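Local coordinates for protein nonribosomal peptide synthase (Streptomyces sp. MJ635-86F5, PDB 5JJP) that adenylates an aliphatic beta-amino acid, probably using ATP, as an adenylation enzyme of the nonribosomal peptide synthetase type, at residues Arg58-Ser61 with Tyr62-Glu66; Ile112-Ile115 with Pro116-Val120; Leu123-Ile126 with Ile127-Ala131; Arg202-Ile205 with Ala206-Arg209; Ala400-Ala404 with Leu405-Pro409. All blocks are in the same frame, centred on the assembly; numbering follows the deposited sequence.

Contact 1. Residues Arg58-Ser61 with Tyr62-Glu66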
loop_
_atom_site.group_PDB
_atom_site.type_symbol
_atom_site.label_atom_id
_atom_site.label_comp_id
_atom_site.label_asym_id
_atom_site.label_seq_id
_atom_site.Cartn_x
_atom_site.Cartn_y
_atom_site.Cartn_z
ATOM N N ARG A 58 -0.708 -6.766 -22.155
ATOM C CA ARG A 58 -1.990 -6.088 -22.307
ATOM C C ARG A 58 -1.884 -4.801 -21.518
ATOM O O ARG A 58 -1.172 -4.757 -20.537
ATOM C CB ARG A 58 -3.118 -6.939 -21.711
ATOM C CG ARG A 58 -4.511 -6.292 -21.679
ATOM C CD ARG A 58 -5.434 -7.044 -20.730
ATOM N NE ARG A 58 -5.641 -8.425 -21.178
ATOM C CZ ARG A 58 -5.806 -9.469 -20.363
ATOM N NH1 ARG A 58 -5.769 -9.314 -19.042
ATOM N NH2 ARG A 58 -5.980 -10.692 -20.874
ATOM N N PHE A 59 -2.568 -3.741 -21.946
ATOM C CA PHE A 59 -2.539 -2.435 -21.255
ATOM C C PHE A 59 -3.985 -2.104 -20.884
ATOM O O PHE A 59 -4.890 -2.320 -21.675
ATOM C CB PHE A 59 -1.907 -1.315 -22.168
ATOM C CG PHE A 59 -0.563 -1.705 -22.809
ATOM C CD1 PHE A 59 -0.517 -2.473 -23.984
ATOM C CD2 PHE A 59 0.663 -1.315 -22.238
ATOM C CE1 PHE A 59 0.706 -2.839 -24.561
ATOM C CE2 PHE A 59 1.887 -1.678 -22.816
ATOM C CZ PHE A 59 1.905 -2.436 -23.974
ATOM N N VAL A 60 -4.215 -1.571 -19.695
ATOM C CA VAL A 60 -5.496 -0.981 -19.402
ATOM C C VAL A 60 -5.256 0.504 -19.168
ATOM O O VAL A 60 -4.461 0.885 -18.314
ATOM C CB VAL A 60 -6.148 -1.665 -18.171
ATOM C CG1 VAL A 60 -7.486 -1.009 -17.876
ATOM C CG2 VAL A 60 -6.368 -3.153 -18.453
ATOM N N SER A 61 -5.924 1.348 -19.933
ATOM C CA SER A 61 -5.729 2.766 -19.786
ATOM C C SER A 61 -6.434 3.318 -18.550
ATOM O O SER A 61 -7.327 2.707 -18.026
ATOM C CB SER A 61 -6.209 3.532 -21.039
ATOM O OG SER A 61 -7.602 3.426 -21.155
ATOM N N TYR A 62 -6.024 4.520 -18.125
ATOM C CA TYR A 62 -6.709 5.237 -17.095
ATOM C C TYR A 62 -8.186 5.260 -17.355
ATOM O O TYR A 62 -8.981 4.965 -16.457
ATOM C CB TYR A 62 -6.166 6.673 -16.963
ATOM C CG TYR A 62 -4.970 6.688 -16.064
ATOM C CD1 TYR A 62 -5.147 6.785 -14.680
ATOM C CD2 TYR A 62 -3.708 6.455 -16.532
ATOM C CE1 TYR A 62 -4.083 6.704 -13.822
ATOM C CE2 TYR A 62 -2.648 6.415 -15.678
ATOM C CZ TYR A 62 -2.863 6.547 -14.298
ATOM O OH TYR A 62 -1.843 6.520 -13.397
ATOM N N ARG A 63 -8.568 5.556 -18.592
ATOM C CA ARG A 63 -9.975 5.707 -18.918
ATOM C C ARG A 63 -10.699 4.384 -18.776
ATOM O O ARG A 63 -11.816 4.355 -18.223
ATOM C CB ARG A 63 -10.169 6.223 -20.326
ATOM C CG ARG A 63 -11.626 6.419 -20.700
ATOM C CD ARG A 63 -11.825 6.634 -22.194
ATOM N NE ARG A 63 -10.925 7.605 -22.792
ATOM C CZ ARG A 63 -11.122 8.924 -22.871
ATOM N NH1 ARG A 63 -12.172 9.500 -22.308
ATOM N NH2 ARG A 63 -10.219 9.686 -23.521
ATOM N N GLN A 64 -10.070 3.322 -19.285
ATOM C CA GLN A 64 -10.630 2.018 -19.171
ATOM C C GLN A 64 -10.724 1.563 -17.723
ATOM O O GLN A 64 -11.642 0.855 -17.383
ATOM C CB GLN A 64 -9.807 0.972 -19.932
ATOM C CG GLN A 64 -9.882 1.181 -21.422
ATOM C CD GLN A 64 -8.931 0.305 -22.201
ATOM O OE1 GLN A 64 -7.765 0.138 -21.837
ATOM N NE2 GLN A 64 -9.396 -0.167 -23.340
ATOM N N LEU A 65 -9.732 1.913 -16.908
ATOM C CA LEU A 65 -9.708 1.441 -15.536
ATOM C C LEU A 65 -10.876 2.085 -14.782
ATOM O O LEU A 65 -11.562 1.415 -14.057
ATOM C CB LEU A 65 -8.365 1.784 -14.881
ATOM C CG LEU A 65 -8.175 1.404 -13.413
ATOM C CD1 LEU A 65 -8.300 -0.081 -13.173
ATOM C CD2 LEU A 65 -6.794 1.861 -12.983
ATOM N N GLU A 66 -11.114 3.370 -15.007
ATOM C CA GLU A 66 -12.255 4.014 -14.413
ATOM C C GLU A 66 -13.555 3.442 -14.888
ATOM O O GLU A 66 -14.497 3.336 -14.113
ATOM C CB GLU A 66 -12.272 5.486 -14.725
ATOM C CG GLU A 66 -11.176 6.243 -14.059
ATOM C CD GLU A 66 -11.535 7.679 -13.837
ATOM O OE1 GLU A 66 -10.872 8.553 -14.421
ATOM O OE2 GLU A 66 -12.540 7.906 -13.141
#

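Contact 2. Residues Ile112-Ile115 with Pro116-Val120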
loop_
_atom_site.group_PDB
_atom_site.type_symbol
_atom_site.label_atom_id
_atom_site.label_comp_id
_atom_site.label_asym_id
_atom_site.label_seq_id
_atom_site.Cartn_x
_atom_site.Cartn_y
_atom_site.Cartn_z
ATOM N N ILE A 112 -10.829 -6.038 2.649
ATOM C CA ILE A 112 -9.709 -6.746 3.231
ATOM C C ILE A 112 -9.114 -7.465 2.048
ATOM O O ILE A 112 -9.758 -8.377 1.541
ATOM C CB ILE A 112 -10.091 -7.903 4.179
ATOM C CG1 ILE A 112 -11.257 -7.603 5.115
ATOM C CG2 ILE A 112 -8.908 -8.396 4.955
ATOM C CD1 ILE A 112 -11.145 -6.372 5.903
ATOM N N PRO A 113 -7.867 -7.127 1.651
ATOM C CA PRO A 113 -7.276 -7.800 0.481
ATOM C C PRO A 113 -6.657 -9.128 0.833
ATOM O O PRO A 113 -5.969 -9.255 1.829
ATOM C CB PRO A 113 -6.212 -6.807 0.012
ATOM C CG PRO A 113 -5.784 -6.145 1.278
ATOM C CD PRO A 113 -6.998 -6.043 2.154
ATOM N N THR A 114 -6.913 -10.113 -0.009
ATOM C CA THR A 114 -6.509 -11.484 0.258
ATOM C C THR A 114 -6.030 -12.093 -1.063
ATOM O O THR A 114 -6.388 -11.599 -2.141
ATOM C CB THR A 114 -7.750 -12.167 0.897
ATOM O OG1 THR A 114 -7.692 -12.039 2.333
ATOM C CG2 THR A 114 -7.855 -13.530 0.597
ATOM N N ILE A 115 -5.256 -13.155 -1.007
ATOM C CA ILE A 115 -4.971 -13.930 -2.212
ATOM C C ILE A 115 -5.429 -15.364 -2.061
ATOM O O ILE A 115 -5.668 -15.818 -0.924
ATOM C CB ILE A 115 -3.500 -13.876 -2.584
ATOM C CG1 ILE A 115 -2.621 -14.260 -1.383
ATOM C CG2 ILE A 115 -3.156 -12.461 -3.050
ATOM C CD1 ILE A 115 -1.159 -14.533 -1.767
ATOM N N PRO A 116 -5.615 -16.057 -3.203
ATOM C CA PRO A 116 -6.042 -17.459 -3.170
ATOM C C PRO A 116 -5.212 -18.346 -2.240
ATOM O O PRO A 116 -5.764 -19.257 -1.604
ATOM C CB PRO A 116 -5.903 -17.909 -4.643
ATOM C CG PRO A 116 -6.136 -16.644 -5.429
ATOM C CD PRO A 116 -5.526 -15.553 -4.598
ATOM N N GLU A 117 -3.914 -18.044 -2.141
ATOM C CA GLU A 117 -2.973 -18.826 -1.346
ATOM C C GLU A 117 -3.021 -18.488 0.127
ATOM O O GLU A 117 -2.299 -19.076 0.918
ATOM C CB GLU A 117 -1.563 -18.593 -1.880
ATOM C CG GLU A 117 -1.338 -19.092 -3.321
ATOM C CD GLU A 117 -1.818 -18.134 -4.404
ATOM O OE1 GLU A 117 -2.025 -16.950 -4.133
ATOM O OE2 GLU A 117 -2.015 -18.584 -5.550
ATOM N N THR A 118 -3.769 -17.457 0.495
ATOM C CA THR A 118 -3.930 -17.131 1.902
ATOM C C THR A 118 -4.574 -18.362 2.608
ATOM O O THR A 118 -5.663 -18.814 2.207
ATOM C CB THR A 118 -4.854 -15.914 2.099
ATOM O OG1 THR A 118 -4.307 -14.748 1.463
ATOM C CG2 THR A 118 -5.005 -15.606 3.591
ATOM N N PRO A 119 -3.918 -18.884 3.654
ATOM C CA PRO A 119 -4.418 -20.063 4.363
ATOM C C PRO A 119 -5.847 -19.897 4.857
ATOM O O PRO A 119 -6.203 -18.874 5.456
ATOM C CB PRO A 119 -3.467 -20.190 5.552
ATOM C CG PRO A 119 -2.202 -19.491 5.108
ATOM C CD PRO A 119 -2.731 -18.312 4.329
ATOM N N VAL A 120 -6.660 -20.910 4.596
ATOM C CA VAL A 120 -8.053 -20.899 4.963
ATOM C C VAL A 120 -8.276 -20.617 6.499
ATOM O O VAL A 120 -9.231 -19.951 6.879
ATOM C CB VAL A 120 -8.724 -22.214 4.438
ATOM C CG1 VAL A 120 -8.227 -23.406 5.256
ATOM C CG2 VAL A 120 -10.265 -22.177 4.490
#

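Contact 3. Residues Leu123-Ile126 with Ile127-Ala131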
loop_
_atom_site.group_PDB
_atom_site.type_symbol
_atom_site.label_atom_id
_atom_site.label_comp_id
_atom_site.label_asym_id
_atom_site.label_seq_id
_atom_site.Cartn_x
_atom_site.Cartn_y
_atom_site.Cartn_z
ATOM N N LEU A 123 -7.986 -16.896 6.854
ATOM C CA LEU A 123 -9.166 -16.341 6.222
ATOM C C LEU A 123 -10.417 -16.489 7.097
ATOM O O LEU A 123 -11.156 -15.527 7.309
ATOM C CB LEU A 123 -9.391 -17.008 4.878
ATOM C CG LEU A 123 -10.593 -16.524 4.085
ATOM C CD1 LEU A 123 -10.435 -15.037 3.874
ATOM C CD2 LEU A 123 -10.666 -17.247 2.752
ATOM N N ARG A 124 -10.607 -17.655 7.682
ATOM C CA ARG A 124 -11.716 -17.852 8.639
ATOM C C ARG A 124 -11.581 -16.993 9.902
ATOM O O ARG A 124 -12.598 -16.506 10.433
ATOM C CB ARG A 124 -11.879 -19.319 9.028
ATOM C CG ARG A 124 -12.607 -20.149 7.985
ATOM C CD ARG A 124 -12.937 -21.540 8.569
ATOM N NE ARG A 124 -13.114 -22.535 7.516
ATOM C CZ ARG A 124 -12.357 -23.617 7.290
ATOM N NH1 ARG A 124 -11.325 -23.935 8.063
ATOM N NH2 ARG A 124 -12.664 -24.401 6.265
ATOM N N THR A 125 -10.347 -16.770 10.358
ATOM C CA THR A 125 -10.110 -15.840 11.478
ATOM C C THR A 125 -10.496 -14.401 11.065
ATOM O O THR A 125 -11.186 -13.705 11.824
ATOM C CB THR A 125 -8.641 -15.897 11.980
ATOM O OG1 THR A 125 -8.290 -17.245 12.290
ATOM C CG2 THR A 125 -8.443 -15.073 13.233
ATOM N N ILE A 126 -10.063 -13.964 9.876
ATOM C CA ILE A 126 -10.447 -12.641 9.359
ATOM C C ILE A 126 -11.978 -12.478 9.361
ATOM O O ILE A 126 -12.495 -11.448 9.721
ATOM C CB ILE A 126 -10.000 -12.400 7.870
ATOM C CG1 ILE A 126 -8.473 -12.436 7.641
ATOM C CG2 ILE A 126 -10.573 -11.107 7.324
ATOM C CD1 ILE A 126 -7.630 -11.994 8.806
ATOM N N ILE A 127 -12.681 -13.485 8.858
ATOM C CA ILE A 127 -14.111 -13.405 8.649
ATOM C C ILE A 127 -14.836 -13.321 9.963
ATOM O O ILE A 127 -15.770 -12.540 10.077
ATOM C CB ILE A 127 -14.632 -14.592 7.801
ATOM C CG1 ILE A 127 -14.086 -14.480 6.368
ATOM C CG2 ILE A 127 -16.156 -14.629 7.776
ATOM C CD1 ILE A 127 -14.429 -15.623 5.434
ATOM N N GLY A 128 -14.392 -14.054 10.962
ATOM C CA GLY A 128 -15.001 -13.948 12.280
ATOM C C GLY A 128 -14.719 -12.617 12.970
ATOM O O GLY A 128 -15.558 -12.096 13.667
ATOM N N MET A 129 -13.526 -12.070 12.821
ATOM C CA MET A 129 -13.208 -10.755 13.449
ATOM C C MET A 129 -13.912 -9.551 12.794
ATOM O O MET A 129 -14.391 -8.663 13.501
ATOM C CB MET A 129 -11.700 -10.498 13.457
ATOM C CG MET A 129 -10.958 -11.545 14.275
ATOM S SD MET A 129 -9.227 -11.190 14.405
ATOM C CE MET A 129 -9.277 -9.736 15.487
ATOM N N ALA A 130 -14.011 -9.562 11.457
ATOM C CA ALA A 130 -14.491 -8.406 10.711
ATOM C C ALA A 130 -15.933 -8.564 10.223
ATOM O O ALA A 130 -16.534 -7.595 9.820
ATOM C CB ALA A 130 -13.590 -8.180 9.518
ATOM N N ALA A 131 -16.448 -9.797 10.184
ATOM C CA ALA A 131 -17.847 -10.092 9.783
ATOM C C ALA A 131 -18.206 -9.386 8.475
ATOM O O ALA A 131 -19.085 -8.580 8.431
ATOM C CB ALA A 131 -18.841 -9.749 10.896
#

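Contact 4. Residues Arg202-Ile205 with Ala206-Arg209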
loop_
_atom_site.group_PDB
_atom_site.type_symbol
_atom_site.label_atom_id
_atom_site.label_comp_id
_atom_site.label_asym_id
_atom_site.label_seq_id
_atom_site.Cartn_x
_atom_site.Cartn_y
_atom_site.Cartn_z
ATOM N N ARG A 202 -9.097 9.464 4.287
ATOM C CA ARG A 202 -8.373 10.677 4.603
ATOM C C ARG A 202 -6.919 10.335 4.891
ATOM O O ARG A 202 -6.002 11.023 4.436
ATOM C CB ARG A 202 -9.101 11.291 5.790
ATOM C CG ARG A 202 -8.386 12.342 6.584
ATOM C CD ARG A 202 -9.261 12.931 7.689
ATOM N NE ARG A 202 -9.349 12.112 8.886
ATOM C CZ ARG A 202 -9.858 12.548 10.056
ATOM N NH1 ARG A 202 -10.310 13.777 10.187
ATOM N NH2 ARG A 202 -9.950 11.741 11.107
ATOM N N ALA A 203 -6.696 9.271 5.662
ATOM C CA ALA A 203 -5.351 8.969 6.145
ATOM C C ALA A 203 -4.501 8.491 5.009
ATOM O O ALA A 203 -3.326 8.854 4.921
ATOM C CB ALA A 203 -5.368 7.937 7.243
ATOM N N ASN A 204 -5.048 7.618 4.187
ATOM C CA ASN A 204 -4.258 7.087 3.102
ATOM C C ASN A 204 -4.019 8.128 2.015
ATOM O O ASN A 204 -2.928 8.224 1.455
ATOM C CB ASN A 204 -4.815 5.768 2.544
ATOM C CG ASN A 204 -3.757 4.993 1.768
ATOM O OD1 ASN A 204 -2.608 4.806 2.252
ATOM N ND2 ASN A 204 -4.077 4.636 0.569
ATOM N N ILE A 205 -5.005 8.983 1.801
ATOM C CA ILE A 205 -4.828 10.127 0.903
ATOM C C ILE A 205 -3.700 11.022 1.417
ATOM O O ILE A 205 -2.861 11.509 0.636
ATOM C CB ILE A 205 -6.139 10.882 0.718
ATOM C CG1 ILE A 205 -7.084 10.079 -0.179
ATOM C CG2 ILE A 205 -5.899 12.227 0.043
ATOM C CD1 ILE A 205 -8.500 10.546 -0.118
ATOM N N ALA A 206 -3.604 11.157 2.728
ATOM C CA ALA A 206 -2.568 12.063 3.296
ATOM C C ALA A 206 -1.186 11.474 3.055
ATOM O O ALA A 206 -0.246 12.175 2.808
ATOM C CB ALA A 206 -2.814 12.288 4.783
ATOM N N PHE A 207 -1.099 10.154 3.127
ATOM C CA PHE A 207 0.084 9.466 2.802
ATOM C C PHE A 207 0.551 9.765 1.341
ATOM O O PHE A 207 1.669 10.146 1.123
ATOM C CB PHE A 207 -0.109 7.993 2.989
ATOM C CG PHE A 207 1.095 7.200 2.622
ATOM C CD1 PHE A 207 2.224 7.241 3.404
ATOM C CD2 PHE A 207 1.135 6.456 1.428
ATOM C CE1 PHE A 207 3.382 6.555 3.033
ATOM C CE2 PHE A 207 2.265 5.766 1.067
ATOM C CZ PHE A 207 3.386 5.805 1.873
ATOM N N HIS A 208 -0.309 9.525 0.358
ATOM C CA HIS A 208 0.059 9.732 -1.029
ATOM C C HIS A 208 0.395 11.207 -1.280
ATOM O O HIS A 208 1.358 11.509 -1.949
ATOM C CB HIS A 208 -1.044 9.222 -1.933
ATOM C CG HIS A 208 -1.202 7.757 -1.832
ATOM N ND1 HIS A 208 -0.186 6.894 -2.181
ATOM C CD2 HIS A 208 -2.178 6.998 -1.288
ATOM C CE1 HIS A 208 -0.559 5.658 -1.919
ATOM N NE2 HIS A 208 -1.755 5.696 -1.353
ATOM N N ARG A 209 -0.367 12.111 -0.677
ATOM C CA ARG A 209 -0.072 13.515 -0.819
ATOM C C ARG A 209 1.344 13.854 -0.357
ATOM O O ARG A 209 2.076 14.600 -1.025
ATOM C CB ARG A 209 -1.057 14.361 -0.013
ATOM C CG ARG A 209 -2.401 14.584 -0.654
ATOM C CD ARG A 209 -3.011 15.817 0.024
ATOM N NE ARG A 209 -3.491 15.474 1.312
ATOM C CZ ARG A 209 -3.175 15.995 2.499
ATOM N NH1 ARG A 209 -2.401 17.062 2.673
ATOM N NH2 ARG A 209 -3.750 15.410 3.564
HETATM O O HOH W 1 -6.119 13.742 3.536
#

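Contact 5. Residues Ala400-Ala404 with Leu405-Pro409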
loop_
_atom_site.group_PDB
_atom_site.type_symbol
_atom_site.label_atom_id
_atom_site.label_comp_id
_atom_site.label_asym_id
_atom_site.label_seq_id
_atom_site.Cartn_x
_atom_site.Cartn_y
_atom_site.Cartn_z
ATOM N N ALA A 400 -6.561 -1.977 22.573
ATOM C CA ALA A 400 -5.334 -1.970 21.773
ATOM C C ALA A 400 -5.210 -0.653 20.985
ATOM O O ALA A 400 -4.115 -0.130 20.786
ATOM C CB ALA A 400 -5.289 -3.160 20.852
ATOM N N THR A 401 -6.326 -0.067 20.588
ATOM C CA THR A 401 -6.308 1.217 19.873
ATOM C C THR A 401 -5.746 2.315 20.740
ATOM O O THR A 401 -4.851 3.066 20.318
ATOM C CB THR A 401 -7.702 1.564 19.400
ATOM O OG1 THR A 401 -8.083 0.582 18.442
ATOM C CG2 THR A 401 -7.769 2.944 18.750
ATOM N N ARG A 402 -6.187 2.341 21.997
ATOM C CA ARG A 402 -5.764 3.370 22.943
ATOM C C ARG A 402 -4.327 3.228 23.419
ATOM O O ARG A 402 -3.684 4.211 23.746
ATOM C CB ARG A 402 -6.751 3.437 24.135
ATOM C CG ARG A 402 -6.393 4.456 25.206
ATOM C CD ARG A 402 -6.132 5.894 24.676
ATOM N NE ARG A 402 -5.679 6.773 25.768
ATOM C CZ ARG A 402 -4.406 6.917 26.169
ATOM N NH1 ARG A 402 -3.400 6.266 25.573
ATOM N NH2 ARG A 402 -4.130 7.755 27.165
ATOM N N ALA A 403 -3.798 2.033 23.435
ATOM C CA ALA A 403 -2.377 1.856 23.763
ATOM C C ALA A 403 -1.474 2.311 22.614
ATOM O O ALA A 403 -0.401 2.786 22.847
ATOM C CB ALA A 403 -2.072 0.399 24.121
ATOM N N ALA A 404 -1.938 2.200 21.377
ATOM C CA ALA A 404 -1.123 2.574 20.195
ATOM C C ALA A 404 -1.315 4.035 19.851
ATOM O O ALA A 404 -0.344 4.720 19.592
ATOM C CB ALA A 404 -1.472 1.705 19.022
ATOM N N LEU A 405 -2.561 4.520 19.872
ATOM C CA LEU A 405 -2.856 5.917 19.581
ATOM C C LEU A 405 -3.077 6.739 20.847
ATOM O O LEU A 405 -4.172 6.709 21.426
ATOM C CB LEU A 405 -4.082 6.010 18.678
ATOM C CG LEU A 405 -3.869 5.472 17.255
ATOM C CD1 LEU A 405 -5.194 5.410 16.547
ATOM C CD2 LEU A 405 -2.928 6.357 16.455
ATOM N N VAL A 406 -2.048 7.479 21.243
ATOM C CA VAL A 406 -2.023 8.138 22.509
ATOM C C VAL A 406 -2.026 9.651 22.406
ATOM O O VAL A 406 -1.586 10.226 21.401
ATOM C CB VAL A 406 -0.848 7.679 23.346
ATOM C CG1 VAL A 406 -0.795 6.167 23.384
ATOM C CG2 VAL A 406 0.447 8.225 22.797
ATOM N N PRO A 407 -2.514 10.314 23.465
ATOM C CA PRO A 407 -2.469 11.774 23.478
ATOM C C PRO A 407 -1.051 12.278 23.251
ATOM O O PRO A 407 -0.095 11.690 23.767
ATOM C CB PRO A 407 -2.913 12.126 24.912
ATOM C CG PRO A 407 -3.782 10.993 25.319
ATOM C CD PRO A 407 -3.079 9.781 24.731
ATOM N N ASP A 408 -0.920 13.302 22.421
ATOM C CA ASP A 408 0.365 13.919 22.158
ATOM C C ASP A 408 1.106 14.154 23.479
ATOM O O ASP A 408 0.661 14.936 24.304
ATOM C CB ASP A 408 0.108 15.237 21.449
ATOM C CG ASP A 408 1.358 15.991 21.108
ATOM O OD1 ASP A 408 2.479 15.523 21.343
ATOM O OD2 ASP A 408 1.200 17.095 20.566
ATOM N N PRO A 409 2.244 13.483 23.685
ATOM C CA PRO A 409 2.915 13.635 24.985
ATOM C C PRO A 409 3.425 15.064 25.245
ATOM O O PRO A 409 3.557 15.456 26.394
ATOM C CB PRO A 409 4.058 12.643 24.905
ATOM C CG PRO A 409 4.292 12.453 23.434
ATOM C CD PRO A 409 2.945 12.540 22.806
#

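Contact 1. Residues Arg58-Ser61 with Tyr62-Glu66
A capping box between Ser61 and Gln64 opens helix 62-77 directly at the end of strand 57-61, with Ser61 as the N-cap. Two reciprocal bonds define it. Ser61 OG accepts from the backbone N of Gln64 at 3.1 Å, and Gln64 OE1 accepts in return from Ser61 N at 2.9 Å. The second bond is nearly straight at 173° and lies in the plane of the amide on a lone pair of OE1. Ser61 OG can face the first turn because chi1 of 67° sets it between its own backbone N and carbonyl carbon, while the Gln64 chain runs extended beyond CG back to the strand. Substituting an alanine here would probably leave Gln64 N without its cap and the start of the helix less firmly fixed. Below the box, Leu65 N donates to Ser61 O at 2.8 Å, the first regular helical bond. Val60 completes the corner on the apolar side: its CG1, anti to the backbone N, meets Gln64 CB at 3.7 Å as the two side chains cross obliquely. Helix 95-107 covers this flank, touching both Val60 and Leu65. Tyr62 leaves in another direction, its OH bonded to the carbonyls of Ala246 and Leu242. On the apolar side Val60 CG1 also approaches Leu65 CB, at 4.2 Å.

Contact 2. Residues Ile112-Ile115 with Pro116-Val120
One face of the flat Ile115 carbonyl group receives both donors of Thr118. The hydroxyl OG1 donates to Ile115 O at 2.9 Å from a point tilted 23° from the carbonyl plane, and Thr118 N donates at 2.9 Å from well above that plane, 57° out of it. This oxygen is therefore gripped twice by a single residue, which fixes the turn of the Thr118 side chain as well as that of the backbone. The Pro116 ring follows directly on Ile115 and crosses its side chain at about a right angle, CD lying beside Ile115 CB as the peptide link requires. The Glu117 carboxylate comes back over the turn because its chain bends at chi2, bringing OE1 to 3.5 Å from Ile115 CD1. Ile115 CG1 meanwhile lies 3.3 Å from Thr118 OG1, and Thr114 CG2 approaches the same hydroxyl at 3.8 Å. An alanine in place of Ile115 would probably open a gap beside Thr118 OG1 and Glu117 OE1, and strip Phe229, on which the isoleucine also packs, of an apolar neighbour. Residues Ile115 to Thr118 form a type I beta turn. It carries the chain off strand 111-114, an outermost strand of its mixed sheet, towards Pro119, the N-cap of helix 120-130, as the loop of a beta-alpha unit.

Contact 3. Residues Leu123-Ile126 with Ile127-Ala131
Met129 SD meets Thr125 CG2 at 4.1 Å, put there by the first two torsions of the methionine: CG stands anti to its carbonyl carbon (chi1 -62°), and the chain is extended at chi2 (-175°). CG2 of Thr125 stands anti to the backbone N, and the two side chains consequently lie alongside each other, one turn apart on helix 120-130. This helix is the connection of a beta-alpha-beta unit, joining strand 111-114 to the parallel strand 134-138 of the same mixed sheet. Met129 CG lies 3.3 Å from Thr125 O. The hydroxyl of Thr125 bonds to the carbonyl of Gln121, a turn earlier.

A second pair lies on another flank. Ile127 CG1, also anti to its carbonyl carbon, passes Leu123 O at 3.3 Å, and the chain continues so that CD1 reaches Leu123 CG at 4.2 Å, the two side chains crossing at a slant. Leu123 leans on Val88 and Glu90 of strand 87-90, and Ile127 on Pro147 and Leu150. Ile126 faces Phe186 of strand 181-186, which Met129 and Ala130 also touch, so that Phe186 is met by residues from both segments.

The backbone beneath is regular. Gly128 N donates to Arg124 O at 3.1 Å, and Ala130 N to Ile126 O at 3.0 Å. Ala131 then leaves helical geometry with a positive phi of 49°, although its N still donates to Ile127 O at 2.8 Å.

Contact 4. Residues Arg202-Ile205 with Ala206-Arg209
Asn204 and His208 make a buried contact, four residues apart, within helix 201-212, near the centre of the molecule. The amide and imidazole planes stand 83° apart, with Asn204 ND2 lying in the plane of the ring at its edge, 3.2 Å from His208 NE2. The same histidine starts from a backbone bond, His208 N to Asn204 O at 3.1 Å, and its CD2 hangs 3.1 Å from that oxygen. His208 CG is anti to its carbonyl carbon (chi1 -66°), which turns the ring back along the helix towards Asn204. Phe207 and the asparagine run alongside each other, amide and ring planes 8° apart, and Phe207 CD2 sits over one face of the His208 ring. On another flank, Ile205 O takes Arg209 N at 2.9 Å. Farther out, the bent Arg209 chain brings NH2 to a water at 2.9 Å; this water donates in turn to Arg202 O, bridging about two turns of the helix. Helix 31-37 packs through Leu31 on Asn204 and Ile205, and through Tyr34 on His208 and Arg209. Helix 232-243 meets His208 with Ala239 and Leu240, and the loop at Met335 touches both Asn204 and Phe207.

Contact 5. Residues Ala400-Ala404 with Leu405-Pro409
Arg402 leaves helix 398-404 with CB heading away from the following strand, yet its tip returns to Val406 and Pro407. CG is anti to the backbone N (chi1 179°), and a bend at chi2 of 52° swings the rest of the chain round. CD then passes Leu405 O at 3.9 Å, and NE comes to 4.1 Å from Pro407 CD. That proline carbon lies over one face of the guanidinium, towards its rim. NH2 is 3.3 Å from Pro407 CD. NH1 instead meets Val406 CG1, at 3.4 Å. The arginine side chain crosses those of Val406 and Pro407 at about a right angle, in van der Waals contact.

On the other flank, Thr401 CG2 touches Leu405 CD1 at 4.2 Å, the hydroxyl of Thr401 being bonded elsewhere, to Tyr394 N and the carbonyl of Asp397. The backbone joint itself rests on Leu405 N donating to Thr401 O at 2.7 Å, in a nearly straight bond. Leu405 is also where helical geometry ends, and it leans on Phe391. The arrangement is a direct helix-to-strand corner, the two short segments meeting at 56°. Strand 405-407 goes on to pair antiparallel with strand 417-427, which attaches the corner to the antiparallel sheet near the end of the modelled chain.

Overall arrangement
Contacts 2 and 3 are successive steps of one beta-alpha-beta unit and meet directly, Ile112 CG2 lying 4.0 Å from Ile126 CG2, with centres about 12 Å apart. Contacts 1 and 5 lie on opposite sides of the chain's centre, their own centres about 41 Å apart. Contact 4 is the most central, about 11 Å from the centre of the chain, and its centre is about 20 Å from that of contact 5. Helix 31-37 links contacts 1 and 4, since it touches Tyr62 and Glu66 as well as Asn204 and His208. Contacts 3 and 5 approach to about 9 Å between nearest atoms without touching. Contacts 1 to 4 all lie in the region assigned to the AMP-binding family, which probably binds the nucleotide.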